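PDB 2JC4: exodeoxyribonuclease III from Neisseria meningitidis, which probably degrades double-stranded DNA from its 3' ends as a metal-dependent exonuclease of the AP endonuclease/ExoA family involved in DNA repair. Local coordinates for residues T5-S10 / L144-I149; D86-V91 / F117-Q122. All coordinates share one frame; numbering follows the deposited sequence.

Overall arrangement
From the N terminus the chain enters at once the first sheet of the DNase I-like fold, where strand 2-7 ends in the magnesium-binding turn of interaction 1. It then builds most of that sheet before crossing to the second one. Interaction 2 closes a small loop there, joining residues 86-91, ahead of strand 91-96 of the second sheet, to helix 115-135. Only after strand 141-144 does the chain return to residues 5-10, so interaction 1 closes a larger loop that contains interaction 2 entirely. The first contact ties the two sheets together at the predicted active site, whereas the second joins a loop to a helix. Their centres lie about 15 Å apart, linked by Lys120 NZ at Asn148 O.

Interaction 1 of 2, residues T5-S10 / L144-I149; sequences TWNVNS and LGDFNI. With MG (magnesium ion), chain B.
The end of strand 2-7 runs beside the chain leaving strand 141-144, Thr5 CA lying 5.7 Å from Gly145 CA, and the link between them is made by side chains. Asn7 ND2 donates to Asp146 OD2 at 2.7 Å, a short but bent bond (140° at the hydrogen) that meets the oxygen on its anti side. Both side chains have CG anti to the backbone N (chi1 178° in each), which sends amide and carboxylate towards each other with their planes 55° apart. Each also closes an Asx turn through OD1: Asn7 OD1 accepts from Asn9 N at 3.1 Å, and Asp146 OD1 from Asn148 N at 3.0 Å. Two matching turns are thus joined through their remaining polar atoms, and Asn7 ND2 has a second acceptor in Glu34. Asn9 OD1 binds magnesium at 2.5 Å, with Glu34 and four waters completing six ligands; one of these waters is placed to donate to Asn7 OD1. Asp146 is the predicted proton donor/acceptor, and Asn148 probably stabilises the transition state. Deeper in, Thr5 CB packs against Leu144 CD1 at 3.9 Å, while Thr5 OG1, bonded to Gln33, lies over Gly145 CA. Val31 of strand 29-33 and Ile219 of strand 217-221 both touch Thr5 and Leu144, placing the pair between the two sheets, with Tyr105 of strand 99-105 and His247 beside the Asn7-Asp146 pair.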
ATOM      1  N   THR A   5      -4.185  -2.473   4.024  1.00 11.67           N
ATOM      2  CA  THR A   5      -3.489  -1.306   3.483  1.00 10.10           C
ATOM      3  C   THR A   5      -4.543  -0.372   2.840  1.00 10.81           C
ATOM      4  O   THR A   5      -5.493  -0.844   2.211  1.00  9.82           O
ATOM      5  CB  THR A   5      -2.393  -1.719   2.443  1.00 11.37           C
ATOM      6  OG1 THR A   5      -1.780  -0.544   1.889  1.00 12.79           O
ATOM      7  CG2 THR A   5      -2.967  -2.595   1.285  1.00  8.72           C
ATOM      8  N   TRP A   6      -4.390   0.936   3.028  1.00  9.90           N
ATOM      9  CA  TRP A   6      -5.369   1.862   2.480  1.00 10.18           C
ATOM     10  C   TRP A   6      -4.742   3.191   2.166  1.00  9.97           C
ATOM     11  O   TRP A   6      -4.179   3.852   3.049  1.00  9.68           O
ATOM     12  CB  TRP A   6      -6.558   2.040   3.459  1.00 10.62           C
ATOM     13  CG  TRP A   6      -7.749   2.785   2.835  1.00  8.51           C
ATOM     14  CD1 TRP A   6      -8.012   2.944   1.507  1.00  9.45           C
ATOM     15  CD2 TRP A   6      -8.804   3.437   3.538  1.00  9.64           C
ATOM     16  NE1 TRP A   6      -9.171   3.681   1.336  1.00 10.20           N
ATOM     17  CE2 TRP A   6      -9.674   4.000   2.571  1.00  8.97           C
ATOM     18  CE3 TRP A   6      -9.107   3.593   4.893  1.00  9.16           C
ATOM     19  CZ2 TRP A   6     -10.841   4.713   2.927  1.00 11.08           C
ATOM     20  CZ3 TRP A   6     -10.248   4.303   5.247  1.00 10.41           C
ATOM     21  CH2 TRP A   6     -11.105   4.856   4.279  1.00 11.95           C
ATOM     22  N   ASN A   7      -4.834   3.596   0.897  1.00 10.39           N
ATOM     23  CA  ASN A   7      -4.438   4.938   0.480  1.00  9.84           C
ATOM     24  C   ASN A   7      -5.680   5.806   0.700  1.00 10.20           C
ATOM     25  O   ASN A   7      -6.701   5.647   0.012  1.00  9.06           O
ATOM     26  CB  ASN A   7      -3.995   4.929  -1.007  1.00  9.64           C
ATOM     27  CG  ASN A   7      -3.626   6.297  -1.514  1.00  9.27           C
ATOM     28  OD1 ASN A   7      -4.202   7.307  -1.090  1.00 11.36           O
ATOM     29  ND2 ASN A   7      -2.667   6.351  -2.438  1.00  9.14           N
ATOM     30  N   VAL A   8      -5.611   6.660   1.717  1.00 10.90           N
ATOM     31  CA  VAL A   8      -6.777   7.402   2.204  1.00 11.64           C
ATOM     32  C   VAL A   8      -6.969   8.739   1.501  1.00 12.17           C
ATOM     33  O   VAL A   8      -7.958   9.416   1.769  1.00 11.79           O
ATOM     34  CB  VAL A   8      -6.691   7.679   3.743  1.00 11.78           C
ATOM     35  CG1 VAL A   8      -6.844   6.407   4.537  1.00  9.79           C
ATOM     36  CG2 VAL A   8      -5.371   8.405   4.128  1.00 12.16           C
ATOM     37  N   ASN A   9      -6.012   9.141   0.651  1.00 12.31           N
ATOM     38  CA  ASN A   9      -6.142  10.405  -0.109  1.00 12.64           C
ATOM     39  C   ASN A   9      -6.461  11.609   0.800  1.00 13.27           C
ATOM     40  O   ASN A   9      -7.458  12.336   0.586  1.00 13.63           O
ATOM     41  CB  ASN A   9      -7.231  10.270  -1.198  1.00 12.58           C
ATOM     42  CG  ASN A   9      -7.275  11.465  -2.115  1.00 14.79           C
ATOM     43  OD1 ASN A   9      -6.259  12.091  -2.337  1.00 15.22           O
ATOM     44  ND2 ASN A   9      -8.452  11.780  -2.655  1.00 16.20           N
ATOM     45  N   SER A  10      -5.603  11.793   1.797  1.00 12.66           N
ATOM     46  CA  SER A  10      -5.705  12.753   2.927  1.00 12.88           C
ATOM     47  C   SER A  10      -6.332  12.119   4.189  1.00 12.34           C
ATOM     48  O   SER A  10      -7.542  11.784   4.214  1.00 12.93           O
ATOM     49  CB  SER A  10      -6.413  14.079   2.587  1.00 13.22           C
ATOM     50  OG  SER A  10      -6.527  14.794   3.819  1.00 14.37           O
ATOM     51  N   LEU A 144       3.655  -3.959   1.634  1.00  9.61           N
ATOM     52  CA  LEU A 144       2.308  -3.620   1.137  1.00  9.61           C
ATOM     53  C   LEU A 144       2.110  -2.137   0.984  1.00  9.92           C
ATOM     54  O   LEU A 144       2.862  -1.336   1.557  1.00 11.39           O
ATOM     55  CB  LEU A 144       1.189  -4.219   2.035  1.00  9.00           C
ATOM     56  CG  LEU A 144       0.896  -3.584   3.424  1.00 10.39           C
ATOM     57  CD1 LEU A 144      -0.154  -4.404   4.152  1.00  9.44           C
ATOM     58  CD2 LEU A 144       2.167  -3.433   4.338  1.00  9.47           C
ATOM     59  N   GLY A 145       1.108  -1.750   0.194  1.00 10.13           N
ATOM     60  CA  GLY A 145       0.860  -0.329  -0.006  1.00  9.67           C
ATOM     61  C   GLY A 145       0.346  -0.055  -1.404  1.00  9.54           C
ATOM     62  O   GLY A 145      -0.183  -0.947  -2.078  1.00  8.09           O
ATOM     63  N   ASP A 146       0.451   1.212  -1.797  1.00  8.22           N
ATOM     64  CA  ASP A 146       0.039   1.654  -3.108  1.00  8.10           C
ATOM     65  C   ASP A 146       1.299   1.614  -3.926  1.00  8.28           C
ATOM     66  O   ASP A 146       2.225   2.393  -3.687  1.00  8.82           O
ATOM     67  CB  ASP A 146      -0.490   3.068  -2.986  1.00  8.62           C
ATOM     68  CG  ASP A 146      -0.913   3.665  -4.318  1.00 10.31           C
ATOM     69  OD1 ASP A 146      -0.760   3.009  -5.383  1.00  9.41           O
ATOM     70  OD2 ASP A 146      -1.429   4.799  -4.256  1.00 10.64           O
ATOM     71  N   PHE A 147       1.362   0.667  -4.868  1.00  8.00           N
ATOM     72  CA  PHE A 147       2.549   0.479  -5.674  1.00  8.38           C
ATOM     73  C   PHE A 147       2.450   1.321  -6.938  1.00  9.22           C
ATOM     74  O   PHE A 147       3.456   1.524  -7.580  1.00  9.35           O
ATOM     75  CB  PHE A 147       2.772  -1.005  -6.045  1.00  8.86           C
ATOM     76  CG  PHE A 147       3.199  -1.847  -4.891  1.00 11.69           C
ATOM     77  CD1 PHE A 147       2.243  -2.276  -3.957  1.00 11.04           C
ATOM     78  CD2 PHE A 147       4.551  -2.220  -4.723  1.00 11.77           C
ATOM     79  CE1 PHE A 147       2.608  -3.032  -2.847  1.00 11.46           C
ATOM     80  CE2 PHE A 147       4.924  -3.002  -3.613  1.00 13.52           C
ATOM     81  CZ  PHE A 147       3.933  -3.417  -2.683  1.00 10.55           C
ATOM     82  N   ASN A 148       1.259   1.844  -7.255  1.00  9.69           N
ATOM     83  CA  ASN A 148       1.089   2.632  -8.484  1.00 11.16           C
ATOM     84  C   ASN A 148       1.565   1.871  -9.713  1.00 10.86           C
ATOM     85  O   ASN A 148       2.003   2.456 -10.684  1.00  9.41           O
ATOM     86  CB  ASN A 148       1.814   3.986  -8.369  1.00 10.64           C
ATOM     87  CG  ASN A 148       0.918   5.066  -7.813  1.00 12.46           C
ATOM     88  OD1 ASN A 148      -0.199   5.301  -8.339  1.00 11.36           O
ATOM     89  ND2 ASN A 148       1.369   5.728  -6.752  1.00  9.09           N
ATOM     90  N   ILE A 149       1.441   0.543  -9.642  1.00 11.40           N
ATOM     91  CA  ILE A 149       1.753  -0.347 -10.753  1.00 10.26           C
ATOM     92  C   ILE A 149       0.692  -1.451 -10.749  1.00 10.81           C
ATOM     93  O   ILE A 149       0.395  -2.093  -9.695  1.00  9.95           O
ATOM     94  CB  ILE A 149       3.179  -0.973 -10.671  1.00  9.81           C
ATOM     95  CG1 ILE A 149       4.284   0.100 -10.735  1.00  9.24           C
ATOM     96  CG2 ILE A 149       3.362  -2.075 -11.816  1.00 10.14           C
ATOM     97  CD1 ILE A 149       5.663  -0.480 -10.399  1.00 11.99           C
TER
HETATM   98 MG    MG B1256      -4.695  11.041  -4.010  1.00 17.57          MG
HETATM   99  O   HOH W   1      -5.290   8.967  -3.447  1.00 14.19           O
HETATM  100  O   HOH W   2      -6.207  11.172  -5.617  1.00 19.38           O
HETATM  101  O   HOH W   3      -3.314   9.955  -5.324  1.00 14.72           O
HETATM  102  O   HOH W   4      -3.715  12.954  -4.484  1.00 23.43           O

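Interaction 2 of 2, residues D86-V91 / F117-Q122; sequences DPQRRV and FKYKEQ
The hydroxyl of Tyr119 donates to Asp86 OD2 at 2.8 Å, using the syn lone pair of the carboxylate. That oxygen sits at the ring edge, near the ring plane, with carboxylate and ring turned 79° from each other. Arg90 NE reaches the same hydroxyl at 3.1 Å, in a weak, bent bond (128° at the hydrogen), so the phenol oxygen gives its proton to the carboxylate and weakly accepts from the guanidinium. Asp86 OD1 accepts from Gln88 N at 3.0 Å, closing an Asx turn that steadies the carboxylate. Gln88 OE1 in turn takes a bond from Arg90 NH2 at 2.8 Å and another from Asn63, which fixes the rotation of the amide. In Tyr119 CG lies anti to the backbone N (chi1 171°), and the ring extends from the helix to meet Gln88 and Arg90 coming the other way. Packing follows: Gln88 NE2 lies 3.3 Å from Tyr119 CE2, and Gln88 also touches a bound dihydrogenphosphate ion. Arg90 NH1 bonds to the backbone oxygen of Tyr105, a predicted active-site residue at the end of strand 99-105. Trp123, one turn along helix 115-135, meets the Tyr119 ring and touches Asp86 and Arg90, seating the loop before strand 91-96 on that helix.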
ATOM      1  N   ASP A  86      16.124  11.603   0.183  1.00 19.50           N
ATOM      2  CA  ASP A  86      14.857  11.906  -0.461  1.00 18.61           C
ATOM      3  C   ASP A  86      13.914  12.449   0.639  1.00 17.03           C
ATOM      4  O   ASP A  86      13.696  11.784   1.653  1.00 16.68           O
ATOM      5  CB  ASP A  86      14.316  10.649  -1.180  1.00 18.89           C
ATOM      6  CG  ASP A  86      12.945  10.873  -1.834  1.00 19.01           C
ATOM      7  OD1 ASP A  86      12.441  12.037  -1.830  1.00 13.30           O
ATOM      8  OD2 ASP A  86      12.365   9.843  -2.292  1.00 15.53           O
ATOM      9  N   PRO A  87      13.414  13.695   0.477  1.00 15.43           N
ATOM     10  CA  PRO A  87      12.525  14.246   1.524  1.00 14.97           C
ATOM     11  C   PRO A  87      11.087  13.683   1.487  1.00 14.28           C
ATOM     12  O   PRO A  87      10.303  13.905   2.417  1.00 15.95           O
ATOM     13  CB  PRO A  87      12.504  15.746   1.206  1.00 15.59           C
ATOM     14  CG  PRO A  87      12.689  15.798  -0.315  1.00 13.63           C
ATOM     15  CD  PRO A  87      13.673  14.674  -0.604  1.00 16.60           C
ATOM     16  N   GLN A  88      10.738  12.981   0.420  1.00 13.21           N
ATOM     17  CA  GLN A  88       9.366  12.494   0.246  1.00 11.86           C
ATOM     18  C   GLN A  88       9.050  11.327   1.183  1.00 11.70           C
ATOM     19  O   GLN A  88       9.737  10.302   1.185  1.00 12.76           O
ATOM     20  CB  GLN A  88       9.098  12.099  -1.225  1.00 12.17           C
ATOM     21  CG  GLN A  88       9.225  13.326  -2.179  1.00 13.01           C
ATOM     22  CD  GLN A  88       8.614  13.120  -3.557  1.00 14.54           C
ATOM     23  OE1 GLN A  88       7.546  12.504  -3.709  1.00 14.84           O
ATOM     24  NE2 GLN A  88       9.300  13.628  -4.574  1.00 13.08           N
ATOM     25  N   ARG A  89       7.983  11.495   1.952  1.00 12.35           N
ATOM     26  CA  ARG A  89       7.669  10.552   3.032  1.00 12.87           C
ATOM     27  C   ARG A  89       6.874   9.377   2.462  1.00 11.79           C
ATOM     28  O   ARG A  89       5.673   9.455   2.327  1.00  9.81           O
ATOM     29  CB  ARG A  89       6.927  11.278   4.152  1.00 13.66           C
ATOM     30  CG  ARG A  89       7.737  12.442   4.766  1.00 12.37           C
ATOM     31  CD  ARG A  89       9.200  12.010   5.056  1.00 15.35           C
ATOM     32  NE  ARG A  89       9.864  12.911   6.017  1.00 18.23           N
ATOM     33  CZ  ARG A  89      11.189  13.097   6.106  1.00 22.29           C
ATOM     34  NH1 ARG A  89      12.046  12.459   5.295  1.00 19.92           N
ATOM     35  NH2 ARG A  89      11.673  13.955   7.016  1.00 23.51           N
ATOM     36  N   ARG A  90       7.585   8.287   2.140  1.00 11.22           N
ATOM     37  CA  ARG A  90       6.989   7.181   1.327  1.00 11.51           C
ATOM     38  C   ARG A  90       7.171   5.787   1.865  1.00 12.35           C
ATOM     39  O   ARG A  90       6.514   4.866   1.381  1.00 12.35           O
ATOM     40  CB  ARG A  90       7.605   7.186  -0.060  1.00 11.43           C
ATOM     41  CG  ARG A  90       7.168   8.396  -0.876  1.00 11.79           C
ATOM     42  CD  ARG A  90       7.782   8.326  -2.219  1.00 11.08           C
ATOM     43  NE  ARG A  90       7.315   9.426  -3.073  1.00 12.35           N
ATOM     44  CZ  ARG A  90       6.166   9.422  -3.756  1.00 14.67           C
ATOM     45  NH1 ARG A  90       5.313   8.390  -3.620  1.00 14.76           N
ATOM     46  NH2 ARG A  90       5.850  10.469  -4.536  1.00 12.24           N
ATOM     47  N   VAL A  91       8.090   5.608   2.831  1.00 12.80           N
ATOM     48  CA  VAL A  91       8.418   4.246   3.333  1.00 12.33           C
ATOM     49  C   VAL A  91       8.541   4.296   4.867  1.00 12.99           C
ATOM     50  O   VAL A  91       9.326   5.081   5.432  1.00 11.60           O
ATOM     51  CB  VAL A  91       9.753   3.728   2.731  1.00 12.58           C
ATOM     52  CG1 VAL A  91      10.082   2.282   3.202  1.00 13.64           C
ATOM     53  CG2 VAL A  91       9.756   3.805   1.199  1.00 12.06           C
ATOM     54  N   PHE A 117       9.002  10.027 -13.752  1.00 13.96           N
ATOM     55  CA  PHE A 117       9.153   8.621 -14.101  1.00 13.21           C
ATOM     56  C   PHE A 117      10.600   8.128 -13.894  1.00 13.66           C
ATOM     57  O   PHE A 117      10.828   6.941 -13.587  1.00 12.59           O
ATOM     58  CB  PHE A 117       8.704   8.368 -15.555  1.00 13.10           C
ATOM     59  CG  PHE A 117       8.423   6.912 -15.860  1.00 11.66           C
ATOM     60  CD1 PHE A 117       7.275   6.305 -15.360  1.00  8.41           C
ATOM     61  CD2 PHE A 117       9.295   6.154 -16.652  1.00 11.81           C
ATOM     62  CE1 PHE A 117       6.981   4.984 -15.669  1.00  8.60           C
ATOM     63  CE2 PHE A 117       9.005   4.819 -16.934  1.00 11.54           C
ATOM     64  CZ  PHE A 117       7.851   4.249 -16.431  1.00 11.27           C
ATOM     65  N   LYS A 118      11.591   9.023 -14.098  1.00 14.46           N
ATOM     66  CA  LYS A 118      12.978   8.671 -13.770  1.00 14.85           C
ATOM     67  C   LYS A 118      13.118   8.541 -12.248  1.00 14.09           C
ATOM     68  O   LYS A 118      13.814   7.639 -11.766  1.00 14.29           O
ATOM     69  CB  LYS A 118      14.013   9.695 -14.315  1.00 16.69           C
ATOM     70  CG  LYS A 118      14.035   9.792 -15.853  1.00 20.64           C
ATOM     71  CD  LYS A 118      15.409   9.464 -16.424  1.00 28.68           C
ATOM     72  CE  LYS A 118      15.343   9.137 -17.918  1.00 28.90           C
ATOM     73  NZ  LYS A 118      15.284  10.388 -18.747  1.00 31.62           N
ATOM     74  N   TYR A 119      12.482   9.462 -11.516  1.00 13.09           N
ATOM     75  CA  TYR A 119      12.393   9.368 -10.049  1.00 12.83           C
ATOM     76  C   TYR A 119      11.793   8.021  -9.686  1.00 12.09           C
ATOM     77  O   TYR A 119      12.370   7.298  -8.887  1.00 13.09           O
ATOM     78  CB  TYR A 119      11.615  10.537  -9.452  1.00 12.39           C
ATOM     79  CG  TYR A 119      11.260  10.470  -7.968  1.00 13.80           C
ATOM     80  CD1 TYR A 119      12.205  10.081  -6.993  1.00 17.29           C
ATOM     81  CD2 TYR A 119       9.979  10.840  -7.538  1.00 13.99           C
ATOM     82  CE1 TYR A 119      11.843  10.032  -5.612  1.00 16.50           C
ATOM     83  CE2 TYR A 119       9.621  10.803  -6.198  1.00 14.43           C
ATOM     84  CZ  TYR A 119      10.561  10.380  -5.241  1.00 13.79           C
ATOM     85  OH  TYR A 119      10.187  10.370  -3.923  1.00 12.65           O
ATOM     86  N   LYS A 120      10.664   7.659 -10.295  1.00 12.10           N
ATOM     87  CA  LYS A 120      10.027   6.372 -10.011  1.00 11.00           C
ATOM     88  C   LYS A 120      11.013   5.209 -10.166  1.00 11.45           C
ATOM     89  O   LYS A 120      11.062   4.317  -9.313  1.00 10.78           O
ATOM     90  CB  LYS A 120       8.795   6.125 -10.905  1.00 10.11           C
ATOM     91  CG  LYS A 120       7.925   4.948 -10.457  1.00  9.98           C
ATOM     92  CD  LYS A 120       6.643   4.830 -11.324  1.00 11.96           C
ATOM     93  CE  LYS A 120       5.638   3.804 -10.735  1.00 10.16           C
ATOM     94  NZ  LYS A 120       4.280   3.892 -11.365  1.00 10.24           N
ATOM     95  N   GLU A 121      11.771   5.201 -11.274  1.00 12.08           N
ATOM     96  CA  GLU A 121      12.742   4.129 -11.538  1.00 13.59           C
ATOM     97  C   GLU A 121      13.783   4.055 -10.433  1.00 13.78           C
ATOM     98  O   GLU A 121      14.073   2.984  -9.930  1.00 13.66           O
ATOM     99  CB  GLU A 121      13.421   4.343 -12.901  1.00 14.81           C
ATOM    100  CG  GLU A 121      14.468   3.285 -13.292  1.00 16.54           C
ATOM    101  CD  GLU A 121      15.138   3.606 -14.624  1.00 22.43           C
ATOM    102  OE1 GLU A 121      15.010   4.730 -15.140  1.00 22.65           O
ATOM    103  OE2 GLU A 121      15.787   2.704 -15.163  1.00 26.43           O
ATOM    104  N   GLN A 122      14.356   5.200 -10.058  1.00 13.99           N
ATOM    105  CA  GLN A 122      15.465   5.184  -9.087  1.00 14.72           C
ATOM    106  C   GLN A 122      14.928   4.788  -7.707  1.00 13.97           C
ATOM    107  O   GLN A 122      15.621   4.126  -6.919  1.00 14.14           O
ATOM    108  CB  GLN A 122      16.101   6.574  -9.003  1.00 15.46           C
ATOM    109  CG  GLN A 122      16.603   7.155 -10.365  1.00 21.56           C
ATOM    110  CD  GLN A 122      16.936   8.674 -10.306  1.00 27.46           C
ATOM    111  OE1 GLN A 122      16.204   9.483  -9.706  1.00 30.72           O
ATOM    112  NE2 GLN A 122      18.044   9.055 -10.946  1.00 30.98           N
TER